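Local coordinates for protein putative adhesin (Bacteroides thetaiotaomicron, PDB 4QDG) that probably serves as a lipid-modified outer-membrane component of a Bacteroides pilus, acting in its anchoring or assembly and in cell adhesion, at residues V108-E113 with K121-L126; D177-S182 with L188-V193; C37-V42 with F91-T96; L17-D22 with F78-G83. One frame throughout, in Å; residues are numbered along the deposited sequence.

Interaction 1: residues V108-E113 with K121-L126. With MG (magnesium ion), chain C.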
loop_
_atom_site.group_PDB
_atom_site.type_symbol
_atom_site.label_atom_id
_atom_site.label_comp_id
_atom_site.label_asym_id
_atom_site.label_seq_id
_atom_site.Cartn_x
_atom_site.Cartn_y
_atom_site.Cartn_z
ATOM N N VAL A 108 -0.399 -13.966 2.802
ATOM C CA VAL A 108 0.778 -13.140 2.528
ATOM C C VAL A 108 1.045 -12.324 3.800
ATOM O O VAL A 108 0.143 -11.668 4.335
ATOM C CB VAL A 108 0.640 -12.261 1.248
ATOM C CG1 VAL A 108 1.745 -11.216 1.128
ATOM C CG2 VAL A 108 0.613 -13.137 0.014
ATOM N N GLU A 109 2.280 -12.383 4.293
ATOM C CA GLU A 109 2.675 -11.656 5.486
ATOM C C GLU A 109 3.885 -10.795 5.215
ATOM O O GLU A 109 4.733 -11.175 4.420
ATOM C CB GLU A 109 2.993 -12.643 6.622
ATOM C CG GLU A 109 2.889 -12.006 8.004
ATOM C CD GLU A 109 3.449 -12.797 9.170
ATOM O OE1 GLU A 109 3.203 -14.024 9.238
ATOM O OE2 GLU A 109 4.100 -12.173 10.041
ATOM N N LEU A 110 3.987 -9.641 5.905
ATOM C CA LEU A 110 5.189 -8.813 5.816
ATOM C C LEU A 110 6.342 -9.529 6.509
ATOM O O LEU A 110 6.158 -10.113 7.578
ATOM C CB LEU A 110 4.966 -7.433 6.467
ATOM C CG LEU A 110 6.140 -6.432 6.411
ATOM C CD1 LEU A 110 6.202 -5.711 5.074
ATOM C CD2 LEU A 110 6.056 -5.420 7.523
ATOM N N ASP A 111 7.529 -9.471 5.905
ATOM C CA ASP A 111 8.765 -9.944 6.513
ATOM C C ASP A 111 9.056 -8.973 7.669
ATOM O O ASP A 111 9.243 -7.781 7.422
ATOM C CB ASP A 111 9.889 -9.955 5.447
ATOM C CG ASP A 111 11.256 -10.477 5.878
ATOM O OD1 ASP A 111 11.510 -10.568 7.117
ATOM O OD2 ASP A 111 12.083 -10.769 4.988
ATOM N N SER A 112 9.006 -9.461 8.921
ATOM C CA SER A 112 9.195 -8.671 10.151
ATOM C C SER A 112 10.519 -7.860 10.191
ATOM O O SER A 112 10.588 -6.841 10.883
ATOM C CB SER A 112 9.118 -9.576 11.373
ATOM O OG SER A 112 10.183 -10.517 11.388
ATOM N N GLU A 113 11.538 -8.295 9.432
ATOM C CA GLU A 113 12.845 -7.636 9.355
ATOM C C GLU A 113 12.734 -6.228 8.751
ATOM O O GLU A 113 13.539 -5.352 9.088
ATOM C CB GLU A 113 13.823 -8.509 8.548
ATOM C CG GLU A 113 15.190 -8.743 9.183
ATOM C CD GLU A 113 15.312 -8.714 10.696
ATOM O OE1 GLU A 113 14.671 -9.550 11.373
ATOM O OE2 GLU A 113 16.064 -7.852 11.205
ATOM N N LYS A 121 13.063 -0.608 5.756
ATOM C CA LYS A 121 11.836 0.030 6.258
ATOM C C LYS A 121 10.948 0.575 5.138
ATOM O O LYS A 121 9.719 0.475 5.243
ATOM C CB LYS A 121 12.121 1.123 7.296
ATOM C CG LYS A 121 12.578 0.578 8.646
ATOM C CD LYS A 121 12.617 1.681 9.683
ATOM C CE LYS A 121 13.351 1.273 10.914
ATOM N NZ LYS A 121 13.773 2.467 11.696
ATOM N N ASN A 122 11.551 1.114 4.066
ATOM C CA ASN A 122 10.786 1.623 2.928
ATOM C C ASN A 122 10.333 0.394 2.120
ATOM O O ASN A 122 11.147 -0.230 1.431
ATOM C CB ASN A 122 11.623 2.615 2.098
ATOM C CG ASN A 122 10.852 3.299 1.012
ATOM O OD1 ASN A 122 9.632 3.190 0.915
ATOM N ND2 ASN A 122 11.540 4.071 0.203
ATOM N N LEU A 123 9.058 0.006 2.280
ATOM C CA LEU A 123 8.512 -1.232 1.736
ATOM C C LEU A 123 8.376 -1.207 0.232
ATOM O O LEU A 123 7.958 -0.204 -0.361
ATOM C CB LEU A 123 7.143 -1.607 2.373
ATOM C CG LEU A 123 7.018 -1.560 3.913
ATOM C CD1 LEU A 123 5.593 -1.862 4.350
ATOM C CD2 LEU A 123 8.010 -2.504 4.611
ATOM N N HIS A 124 8.724 -2.349 -0.376
ATOM C CA HIS A 124 8.587 -2.601 -1.814
ATOM C C HIS A 124 7.084 -2.781 -2.089
ATOM O O HIS A 124 6.410 -3.495 -1.347
ATOM C CB HIS A 124 9.413 -3.852 -2.192
ATOM C CG HIS A 124 9.469 -4.191 -3.661
ATOM N ND1 HIS A 124 10.095 -3.353 -4.583
ATOM C CD2 HIS A 124 9.080 -5.322 -4.305
ATOM C CE1 HIS A 124 9.997 -3.971 -5.754
ATOM N NE2 HIS A 124 9.401 -5.157 -5.633
ATOM N N GLY A 125 6.572 -2.105 -3.111
ATOM C CA GLY A 125 5.166 -2.165 -3.503
ATOM C C GLY A 125 4.595 -3.569 -3.543
ATOM O O GLY A 125 5.254 -4.497 -4.021
ATOM N N LEU A 126 3.403 -3.745 -2.957
ATOM C CA LEU A 126 2.697 -5.023 -2.968
ATOM C C LEU A 126 1.407 -4.813 -3.728
ATOM O O LEU A 126 0.658 -3.885 -3.430
ATOM C CB LEU A 126 2.457 -5.591 -1.548
ATOM C CG LEU A 126 1.745 -6.952 -1.496
ATOM C CD1 LEU A 126 2.654 -8.065 -2.038
ATOM C CD2 LEU A 126 1.267 -7.265 -0.088
HETATM MG MG MG C . 9.766 -6.501 -7.319
#
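H124 NE2 bonds the magnesium ion at 2.2 Å, joined there by D36, C37 and C86. Histidine suits the place because its ring nitrogen offers a directed lone pair at the end of a short, stiff side chain; with CG anti to the backbone N (chi1 -175°) the ring is carried away from 108-113. L123 and L126, before and after it, turn the other way and make the whole contact with that strand. L110 and L123 cross at about a right angle, L110 CD1 lying 3.7 Å from L123 CD2 and slightly farther from CD1, so one methyl sits against both ends of the leucine fork. V108 and L126 instead meet tip to tip, more loosely, CG1 to CD2 at 4.2 Å. Strand 107-110 is the middle strand of a small three-stranded antiparallel sheet, and 121-126 packs against one face of that sheet on the way to strand 127-137. F91 touches V108, L110 and L126, adding an aromatic plate to the same apolar layer. Past the strand, D111 turns polar: its OD1 accepts a capping bond from E113 N (3.2 Å), approached from above the carboxylate plane, while OD2 forms a salt bridge with R120.

Interaction 2: residues D177-S182 with L188-V193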
loop_
_atom_site.group_PDB
_atom_site.type_symbol
_atom_site.label_atom_id
_atom_site.label_comp_id
_atom_site.label_asym_id
_atom_site.label_seq_id
_atom_site.Cartn_x
_atom_site.Cartn_y
_atom_site.Cartn_z
ATOM N N ASP A 177 -2.440 -3.121 12.867
ATOM C CA ASP A 177 -2.452 -4.574 12.822
ATOM C C ASP A 177 -2.838 -4.917 11.382
ATOM O O ASP A 177 -3.987 -5.241 11.096
ATOM C CB ASP A 177 -3.401 -5.163 13.902
ATOM C CG ASP A 177 -3.341 -6.677 14.045
ATOM O OD1 ASP A 177 -2.919 -7.358 13.070
ATOM O OD2 ASP A 177 -3.740 -7.189 15.122
ATOM N N ASN A 178 -1.881 -4.768 10.456
ATOM C CA ASN A 178 -2.183 -4.923 9.031
ATOM C C ASN A 178 -1.088 -5.633 8.217
ATOM O O ASN A 178 -0.987 -5.367 7.031
ATOM C CB ASN A 178 -2.418 -3.502 8.430
ATOM C CG ASN A 178 -1.226 -2.577 8.482
ATOM O OD1 ASN A 178 -0.303 -2.782 9.258
ATOM N ND2 ASN A 178 -1.218 -1.517 7.645
ATOM N N ILE A 179 -0.283 -6.523 8.817
ATOM C CA ILE A 179 0.825 -7.140 8.082
ATOM C C ILE A 179 0.511 -8.579 7.605
ATOM O O ILE A 179 1.366 -9.185 6.949
ATOM C CB ILE A 179 2.165 -7.087 8.854
ATOM C CG1 ILE A 179 2.178 -8.005 10.088
ATOM C CG2 ILE A 179 2.570 -5.648 9.160
ATOM C CD1 ILE A 179 3.550 -8.568 10.390
ATOM N N LEU A 180 -0.701 -9.097 7.896
ATOM C CA LEU A 180 -1.132 -10.427 7.463
ATOM C C LEU A 180 -2.378 -10.323 6.591
ATOM O O LEU A 180 -3.393 -9.783 7.027
ATOM C CB LEU A 180 -1.390 -11.356 8.670
ATOM C CG LEU A 180 -1.742 -12.824 8.353
ATOM C CD1 LEU A 180 -0.584 -13.549 7.642
ATOM C CD2 LEU A 180 -2.138 -13.594 9.640
ATOM N N PHE A 181 -2.285 -10.836 5.361
ATOM C CA PHE A 181 -3.396 -10.845 4.408
ATOM C C PHE A 181 -3.964 -12.247 4.230
ATOM O O PHE A 181 -3.193 -13.197 4.084
ATOM C CB PHE A 181 -2.945 -10.325 3.025
ATOM C CG PHE A 181 -2.509 -8.889 2.962
ATOM C CD1 PHE A 181 -1.185 -8.535 3.209
ATOM C CD2 PHE A 181 -3.404 -7.887 2.592
ATOM C CE1 PHE A 181 -0.778 -7.199 3.130
ATOM C CE2 PHE A 181 -2.991 -6.551 2.500
ATOM C CZ PHE A 181 -1.679 -6.218 2.753
ATOM N N SER A 182 -5.307 -12.377 4.163
ATOM C CA SER A 182 -5.934 -13.650 3.803
ATOM C C SER A 182 -5.952 -13.745 2.269
ATOM O O SER A 182 -5.554 -12.788 1.594
ATOM C CB SER A 182 -7.338 -13.808 4.389
ATOM O OG SER A 182 -8.168 -12.687 4.144
ATOM N N LEU A 188 -5.944 -9.941 8.251
ATOM C CA LEU A 188 -6.172 -10.912 9.315
ATOM C C LEU A 188 -5.529 -10.423 10.608
ATOM O O LEU A 188 -4.352 -10.095 10.588
ATOM C CB LEU A 188 -5.586 -12.276 8.936
ATOM C CG LEU A 188 -6.328 -13.110 7.899
ATOM C CD1 LEU A 188 -5.528 -14.351 7.577
ATOM C CD2 LEU A 188 -7.716 -13.548 8.392
ATOM N N GLU A 189 -6.259 -10.424 11.731
ATOM C CA GLU A 189 -5.726 -9.982 13.032
ATOM C C GLU A 189 -4.512 -10.836 13.435
ATOM O O GLU A 189 -4.617 -12.057 13.518
ATOM C CB GLU A 189 -6.824 -10.004 14.104
ATOM C CG GLU A 189 -6.468 -9.168 15.319
ATOM C CD GLU A 189 -7.581 -8.889 16.313
ATOM O OE1 GLU A 189 -8.754 -9.212 16.015
ATOM O OE2 GLU A 189 -7.275 -8.348 17.399
ATOM N N ASN A 190 -3.348 -10.193 13.616
ATOM C CA ASN A 190 -2.092 -10.896 13.877
ATOM C C ASN A 190 -1.273 -10.254 15.020
ATOM O O ASN A 190 -0.199 -10.755 15.377
ATOM C CB ASN A 190 -1.266 -10.911 12.576
ATOM C CG ASN A 190 -0.100 -11.874 12.587
ATOM O OD1 ASN A 190 -0.257 -13.079 12.781
ATOM N ND2 ASN A 190 1.099 -11.361 12.437
ATOM N N GLY A 191 -1.803 -9.190 15.604
ATOM C CA GLY A 191 -1.140 -8.449 16.670
ATOM C C GLY A 191 -0.551 -7.151 16.132
ATOM O O GLY A 191 -0.070 -7.083 14.984
HETATM N N MSE A 192 -0.594 -6.105 16.972
HETATM C CA MSE A 192 -0.112 -4.780 16.662
HETATM C C MSE A 192 1.366 -4.775 16.276
HETATM O O MSE A 192 2.184 -5.486 16.865
HETATM C CB MSE A 192 -0.338 -3.872 17.872
HETATM C CG MSE A 192 -0.005 -2.416 17.607
HETATM SE SE MSE A 192 0.170 -1.382 19.247
HETATM C CE MSE A 192 2.047 -1.938 19.763
ATOM N N VAL A 193 1.687 -3.959 15.284
ATOM C CA VAL A 193 3.056 -3.693 14.819
ATOM C C VAL A 193 3.273 -2.192 14.944
ATOM O O VAL A 193 2.309 -1.428 14.894
ATOM C CB VAL A 193 3.392 -4.207 13.383
ATOM C CG1 VAL A 193 3.250 -5.719 13.292
ATOM C CG2 VAL A 193 2.569 -3.496 12.305
HETATM O O HOH W 1 -2.906 -8.056 9.871
#
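The carboxylate of D177 turns toward the backbone of 188-193 and takes two successive amides. N190 N reaches OD1 at 2.9 Å along a nearly straight line (163°), using the syn lone pair, whereas G191 N meets OD2 at 2.8 Å from above the carboxylate plane and at a more bent angle. With its CG anti to the backbone N (chi1 -173°), D177 brings the carboxylate to the backbone N-H groups of N190 and G191; aspartate suits the task, since two oxygens on a short stem can serve neighbouring N-H groups. Glycine fits position 191 because its positive phi would press a side chain against the preceding carbonyl. The acidic E189 comes close as well, its OE2 4.4 Å from D177 OD2, which may be mildly unfavourable. Farther along, L180 crosses L188 at a slant, CD2 to CB at 3.8 Å, and lies roughly perpendicular to N190. L188 CD1 also rests on S182 CB. At the other end, the branched I179 and V193 put CG2 against CG2, beta-branched side chains that fill the space close to their backbones. Backbone bonding is sparse: L188 N donates to L180 O (2.8 Å), and a water accepts from L180 N and lies 2.6 Å from L188 O, with D177 OD1 also close by. S182 OG hydrogen-bonds D184 and N186 outside the segments. The segments belong to the long connection between antiparallel neighbours 170-176 and 193-195, which on its way supplies strand 180-181 as an edge of the three-stranded sheet.

Interaction 3: residues C37-V42 with F91-T96. With MG (magnesium ion), chain C.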
loop_
_atom_site.group_PDB
_atom_site.type_symbol
_atom_site.label_atom_id
_atom_site.label_comp_id
_atom_site.label_asym_id
_atom_site.label_seq_id
_atom_site.Cartn_x
_atom_site.Cartn_y
_atom_site.Cartn_z
ATOM N N CYS A 37 7.809 -7.383 -10.822
ATOM C CA CYS A 37 7.815 -8.830 -10.638
ATOM C C CYS A 37 6.391 -9.303 -10.439
ATOM O O CYS A 37 5.608 -8.676 -9.735
ATOM C CB CYS A 37 8.737 -9.274 -9.503
ATOM S SG CYS A 37 8.320 -8.576 -7.879
ATOM N N LEU A 38 6.038 -10.378 -11.126
ATOM C CA LEU A 38 4.686 -10.874 -11.111
ATOM C C LEU A 38 4.633 -12.350 -10.736
ATOM O O LEU A 38 5.416 -13.145 -11.236
ATOM C CB LEU A 38 4.110 -10.623 -12.517
ATOM C CG LEU A 38 2.705 -11.103 -12.855
ATOM C CD1 LEU A 38 1.636 -10.386 -12.001
ATOM C CD2 LEU A 38 2.460 -10.894 -14.310
ATOM N N THR A 39 3.706 -12.691 -9.840
ATOM C CA THR A 39 3.447 -14.051 -9.413
ATOM C C THR A 39 2.024 -14.334 -9.821
ATOM O O THR A 39 1.107 -13.684 -9.324
ATOM C CB THR A 39 3.692 -14.234 -7.892
ATOM O OG1 THR A 39 5.042 -13.918 -7.569
ATOM C CG2 THR A 39 3.383 -15.659 -7.415
ATOM N N LEU A 40 1.829 -15.293 -10.710
ATOM C CA LEU A 40 0.485 -15.659 -11.176
ATOM C C LEU A 40 0.177 -17.108 -10.730
ATOM O O LEU A 40 0.922 -18.036 -11.047
ATOM C CB LEU A 40 0.385 -15.475 -12.714
ATOM C CG LEU A 40 -0.974 -15.682 -13.415
ATOM C CD1 LEU A 40 -1.294 -17.168 -13.609
ATOM C CD2 LEU A 40 -2.118 -14.882 -12.774
ATOM N N LEU A 41 -0.918 -17.280 -9.992
ATOM C CA LEU A 41 -1.348 -18.580 -9.466
ATOM C C LEU A 41 -2.596 -19.064 -10.174
ATOM O O LEU A 41 -3.509 -18.271 -10.422
ATOM C CB LEU A 41 -1.608 -18.497 -7.956
ATOM C CG LEU A 41 -0.442 -18.016 -7.110
ATOM C CD1 LEU A 41 -0.943 -17.332 -5.895
ATOM C CD2 LEU A 41 0.470 -19.144 -6.741
ATOM N N VAL A 42 -2.621 -20.363 -10.520
ATOM C CA VAL A 42 -3.706 -21.002 -11.251
ATOM C C VAL A 42 -4.403 -21.974 -10.324
ATOM O O VAL A 42 -3.759 -22.850 -9.757
ATOM C CB VAL A 42 -3.228 -21.719 -12.570
ATOM C CG1 VAL A 42 -4.419 -22.232 -13.392
ATOM C CG2 VAL A 42 -2.339 -20.816 -13.428
ATOM N N PHE A 91 7.319 -8.648 1.342
ATOM C CA PHE A 91 6.320 -9.598 1.820
ATOM C C PHE A 91 6.639 -11.047 1.418
ATOM O O PHE A 91 7.471 -11.287 0.541
ATOM C CB PHE A 91 4.921 -9.189 1.316
ATOM C CG PHE A 91 4.399 -7.870 1.857
ATOM C CD1 PHE A 91 4.860 -6.656 1.349
ATOM C CD2 PHE A 91 3.426 -7.844 2.846
ATOM C CE1 PHE A 91 4.399 -5.447 1.854
ATOM C CE2 PHE A 91 2.943 -6.629 3.339
ATOM C CZ PHE A 91 3.428 -5.439 2.834
ATOM N N LEU A 92 6.000 -12.009 2.094
ATOM C CA LEU A 92 6.210 -13.433 1.815
ATOM C C LEU A 92 4.902 -14.183 1.747
ATOM O O LEU A 92 3.980 -13.902 2.516
ATOM C CB LEU A 92 7.075 -14.105 2.915
ATOM C CG LEU A 92 8.484 -13.576 3.183
ATOM C CD1 LEU A 92 8.993 -14.054 4.525
ATOM C CD2 LEU A 92 9.442 -14.015 2.099
HETATM N N MSE A 93 4.836 -15.176 0.858
HETATM C CA MSE A 93 3.717 -16.096 0.797
HETATM C C MSE A 93 3.834 -17.007 1.987
HETATM O O MSE A 93 4.933 -17.451 2.322
HETATM C CB MSE A 93 3.722 -16.890 -0.501
HETATM C CG MSE A 93 2.646 -16.462 -1.428
HETATM SE SE MSE A 93 3.037 -17.189 -3.168
HETATM C CE MSE A 93 1.775 -16.197 -4.111
ATOM N N LYS A 94 2.725 -17.246 2.649
ATOM C CA LYS A 94 2.671 -18.039 3.874
ATOM C C LYS A 94 1.614 -19.143 3.746
ATOM O O LYS A 94 0.439 -18.877 3.472
ATOM C CB LYS A 94 2.357 -17.085 5.048
ATOM C CG LYS A 94 2.579 -17.642 6.439
ATOM C CD LYS A 94 2.030 -16.670 7.478
ATOM C CE LYS A 94 2.048 -17.237 8.879
ATOM N NZ LYS A 94 1.339 -16.349 9.833
ATOM N N TYR A 95 2.050 -20.382 3.908
ATOM C CA TYR A 95 1.166 -21.549 3.893
ATOM C C TYR A 95 1.189 -22.152 5.282
ATOM O O TYR A 95 2.235 -22.136 5.952
ATOM C CB TYR A 95 1.569 -22.580 2.811
ATOM C CG TYR A 95 1.118 -22.233 1.409
ATOM C CD1 TYR A 95 -0.203 -22.425 1.011
ATOM C CD2 TYR A 95 2.027 -21.780 0.455
ATOM C CE1 TYR A 95 -0.624 -22.115 -0.285
ATOM C CE2 TYR A 95 1.623 -21.484 -0.849
ATOM C CZ TYR A 95 0.296 -21.661 -1.220
ATOM O OH TYR A 95 -0.116 -21.374 -2.505
ATOM N N THR A 96 0.023 -22.617 5.753
ATOM C CA THR A 96 -0.077 -23.197 7.094
ATOM C C THR A 96 0.287 -24.692 6.999
ATOM O O THR A 96 -0.390 -25.439 6.265
ATOM C CB THR A 96 -1.467 -22.935 7.724
ATOM O OG1 THR A 96 -1.776 -21.546 7.609
ATOM C CG2 THR A 96 -1.534 -23.341 9.196
HETATM MG MG MG C . 9.766 -6.501 -7.319
#
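The methyl end of selenomethionine M93 comes up between T39 and L41, both of which it meets tip to tip. Its CE is 3.4 Å from L41 CD1, tighter than two carbons normally sit, and 3.7 Å from T39 CG2. A long unbranched chain is well suited to bridging strands whose nearest CA atoms, T39 CA and M93 CA, are 10.4 Å apart: beyond CG, M93 is fully extended, so the methyl lies at the end of a straight arm. T39 turns its methyl rather than its hydroxyl to the partner, CG2 standing anti to the backbone N while OG1 lies beside that N (chi1 -60°). L41, two residues on, points the same way because alternate side chains of a strand share a face. That strand, 38-44, runs between 49-55 and 75-82 with antiparallel pairing to each, whereas 91-94 is an outermost strand of a separate three-stranded antiparallel sheet. The contact is thus sheet-to-sheet packing, in a protein whose family belongs to the transthyretin clan. Around the methyl, Y81, L84 and L106 also touch M93, and L106 and Y81 lean on L41 too. Backbone bonds of T39 with Y81 and L41 with V79 hold the strand that carries T39 and L41. Just before the strand, C37 SG bonds the magnesium ion at 2.6 Å, in a site that also holds D36, C86 and H124; sulfur is a soft and unusual ligand for magnesium.

Interaction 4: residues L17-D22 with F78-G83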
loop_
_atom_site.group_PDB
_atom_site.type_symbol
_atom_site.label_atom_id
_atom_site.label_comp_id
_atom_site.label_asym_id
_atom_site.label_seq_id
_atom_site.Cartn_x
_atom_site.Cartn_y
_atom_site.Cartn_z
ATOM N N LEU A 17 -3.660 -13.734 -20.489
ATOM C CA LEU A 17 -3.936 -12.747 -19.455
ATOM C C LEU A 17 -3.191 -11.458 -19.602
ATOM O O LEU A 17 -1.986 -11.457 -19.811
ATOM C CB LEU A 17 -3.644 -13.323 -18.060
ATOM C CG LEU A 17 -4.362 -14.613 -17.701
ATOM C CD1 LEU A 17 -3.956 -15.075 -16.310
ATOM C CD2 LEU A 17 -5.876 -14.448 -17.798
ATOM N N ARG A 18 -3.927 -10.357 -19.421
ATOM C CA ARG A 18 -3.420 -8.982 -19.356
ATOM C C ARG A 18 -3.433 -8.588 -17.881
ATOM O O ARG A 18 -4.322 -9.024 -17.133
ATOM C CB ARG A 18 -4.274 -8.020 -20.220
ATOM C CG ARG A 18 -3.821 -6.550 -20.162
ATOM C CD ARG A 18 -4.596 -5.648 -21.099
ATOM N NE ARG A 18 -3.985 -4.321 -21.169
ATOM C CZ ARG A 18 -4.644 -3.168 -21.050
ATOM N NH1 ARG A 18 -5.962 -3.163 -20.856
ATOM N NH2 ARG A 18 -3.992 -2.013 -21.112
ATOM N N PHE A 19 -2.414 -7.849 -17.445
ATOM C CA PHE A 19 -2.315 -7.393 -16.063
ATOM C C PHE A 19 -2.313 -5.868 -16.031
ATOM O O PHE A 19 -1.486 -5.242 -16.694
ATOM C CB PHE A 19 -1.078 -7.979 -15.382
ATOM C CG PHE A 19 -1.058 -9.482 -15.384
ATOM C CD1 PHE A 19 -0.502 -10.187 -16.447
ATOM C CD2 PHE A 19 -1.600 -10.204 -14.325
ATOM C CE1 PHE A 19 -0.517 -11.586 -16.467
ATOM C CE2 PHE A 19 -1.599 -11.604 -14.347
ATOM C CZ PHE A 19 -1.066 -12.282 -15.424
ATOM N N ILE A 20 -3.290 -5.269 -15.351
ATOM C CA ILE A 20 -3.363 -3.797 -15.276
ATOM C C ILE A 20 -3.392 -3.322 -13.818
ATOM O O ILE A 20 -3.803 -4.070 -12.929
ATOM C CB ILE A 20 -4.549 -3.196 -16.093
ATOM C CG1 ILE A 20 -5.911 -3.415 -15.426
ATOM C CG2 ILE A 20 -4.539 -3.714 -17.542
ATOM C CD1 ILE A 20 -7.025 -2.471 -15.902
ATOM N N TYR A 21 -2.917 -2.078 -13.589
ATOM C CA TYR A 21 -2.977 -1.384 -12.298
ATOM C C TYR A 21 -3.483 0.039 -12.587
ATOM O O TYR A 21 -2.696 0.955 -12.815
ATOM C CB TYR A 21 -1.642 -1.430 -11.511
ATOM C CG TYR A 21 -1.533 -0.403 -10.393
ATOM C CD1 TYR A 21 -2.477 -0.351 -9.363
ATOM C CD2 TYR A 21 -0.525 0.563 -10.403
ATOM C CE1 TYR A 21 -2.407 0.629 -8.361
ATOM C CE2 TYR A 21 -0.438 1.531 -9.399
ATOM C CZ TYR A 21 -1.374 1.552 -8.375
ATOM O OH TYR A 21 -1.261 2.509 -7.389
ATOM N N ASP A 22 -4.809 0.184 -12.660
ATOM C CA ASP A 22 -5.472 1.470 -12.884
ATOM C C ASP A 22 -6.225 1.920 -11.587
ATOM O O ASP A 22 -6.811 2.991 -11.583
ATOM C CB ASP A 22 -6.399 1.436 -14.138
ATOM C CG ASP A 22 -7.725 0.700 -14.038
ATOM O OD1 ASP A 22 -8.121 0.325 -12.910
ATOM O OD2 ASP A 22 -8.400 0.554 -15.079
ATOM N N PHE A 78 -7.674 -17.253 -11.282
ATOM C CA PHE A 78 -6.296 -16.777 -11.289
ATOM C C PHE A 78 -6.050 -15.734 -10.234
ATOM O O PHE A 78 -6.863 -14.835 -10.076
ATOM C CB PHE A 78 -5.965 -16.179 -12.661
ATOM C CG PHE A 78 -6.132 -17.154 -13.792
ATOM C CD1 PHE A 78 -5.100 -18.026 -14.141
ATOM C CD2 PHE A 78 -7.311 -17.181 -14.535
ATOM C CE1 PHE A 78 -5.253 -18.925 -15.200
ATOM C CE2 PHE A 78 -7.451 -18.063 -15.607
ATOM C CZ PHE A 78 -6.425 -18.936 -15.928
ATOM N N VAL A 79 -4.928 -15.830 -9.530
ATOM C CA VAL A 79 -4.557 -14.850 -8.518
ATOM C C VAL A 79 -3.226 -14.279 -8.915
ATOM O O VAL A 79 -2.302 -15.035 -9.184
ATOM C CB VAL A 79 -4.569 -15.414 -7.055
ATOM C CG1 VAL A 79 -4.212 -14.324 -6.051
ATOM C CG2 VAL A 79 -5.930 -16.018 -6.702
ATOM N N ALA A 80 -3.130 -12.945 -8.988
ATOM C CA ALA A 80 -1.872 -12.263 -9.324
ATOM C C ALA A 80 -1.347 -11.462 -8.158
ATOM O O ALA A 80 -2.116 -10.812 -7.426
ATOM C CB ALA A 80 -2.052 -11.336 -10.522
ATOM N N TYR A 81 -0.017 -11.523 -7.984
ATOM C CA TYR A 81 0.687 -10.725 -6.989
ATOM C C TYR A 81 1.786 -9.985 -7.649
ATOM O O TYR A 81 2.479 -10.557 -8.482
ATOM C CB TYR A 81 1.268 -11.556 -5.839
ATOM C CG TYR A 81 0.247 -12.091 -4.861
ATOM C CD1 TYR A 81 -0.232 -11.304 -3.819
ATOM C CD2 TYR A 81 -0.198 -13.399 -4.942
ATOM C CE1 TYR A 81 -1.152 -11.805 -2.898
ATOM C CE2 TYR A 81 -1.097 -13.918 -4.014
ATOM C CZ TYR A 81 -1.566 -13.120 -2.989
ATOM O OH TYR A 81 -2.460 -13.647 -2.098
ATOM N N GLY A 82 1.947 -8.730 -7.266
ATOM C CA GLY A 82 3.046 -7.890 -7.701
ATOM C C GLY A 82 3.908 -7.581 -6.494
ATOM O O GLY A 82 3.381 -7.316 -5.414
ATOM N N GLY A 83 5.226 -7.667 -6.645
ATOM C CA GLY A 83 6.144 -7.355 -5.555
ATOM C C GLY A 83 6.460 -8.465 -4.579
ATOM O O GLY A 83 6.978 -8.194 -3.498
#
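L17 and F78 make a CH-pi contact: L17 CD1 stands over one face of the phenyl ring, 4.0 Å from the F78 ring centroid and 19° off the ring normal. The methyl is displaced toward the CG-CD1 side of the ring, so its nearest ring atom is F78 CD1 at 3.8 Å. Both residues have CG anti to the carbonyl carbon (chi1 -55° for L17), so that the leucine fork and the flat ring cross at a slant. An aromatic ring suits such a place, since its broad face can accept an aliphatic methyl without any polar group being buried. The second contact is plain apolar packing of a different shape. F19 presents its edge rather than its face to A80, with CE2 3.9 Å from A80 CB. The small alanine suits a spot where a large ring reaches across from the facing strand: their CA atoms come nearer here than those of L17 and F78. No hydrogen bond links the two segments, so side chains alone join them. Each strand has its own backbone partners: 15-20 pairs with 67-70 and 140-159, while 75-82 pairs with 38-44 and 127-137. The buried layer between them is extended by L38, L40 and V42 of strand 38-44, L69 and M67 of strand 67-70, and V144 of strand 140-159.

Overall arrangement
From the N terminus, interaction 4 opens first at 17-22 and closes at 78-83. Interaction 3 opens inside that loop, at 37-42, and closes beyond it at 91-96, so the two cross; strands 38-44 and 75-82, one from each, are direct neighbours. Interactions 1 and 2 follow in series, each closing a short loop: 108-113 returns round helix 113-116 to meet 121-126, and the loop after 177-182 comes back at 188-193. Strand 107-110 then unites three contacts, lying between 91-94 of interaction 3 and 180-181 of interaction 2. Interactions 1 and 3 also share the magnesium ion through H124 and C37, while interactions 2 and 4 do not touch.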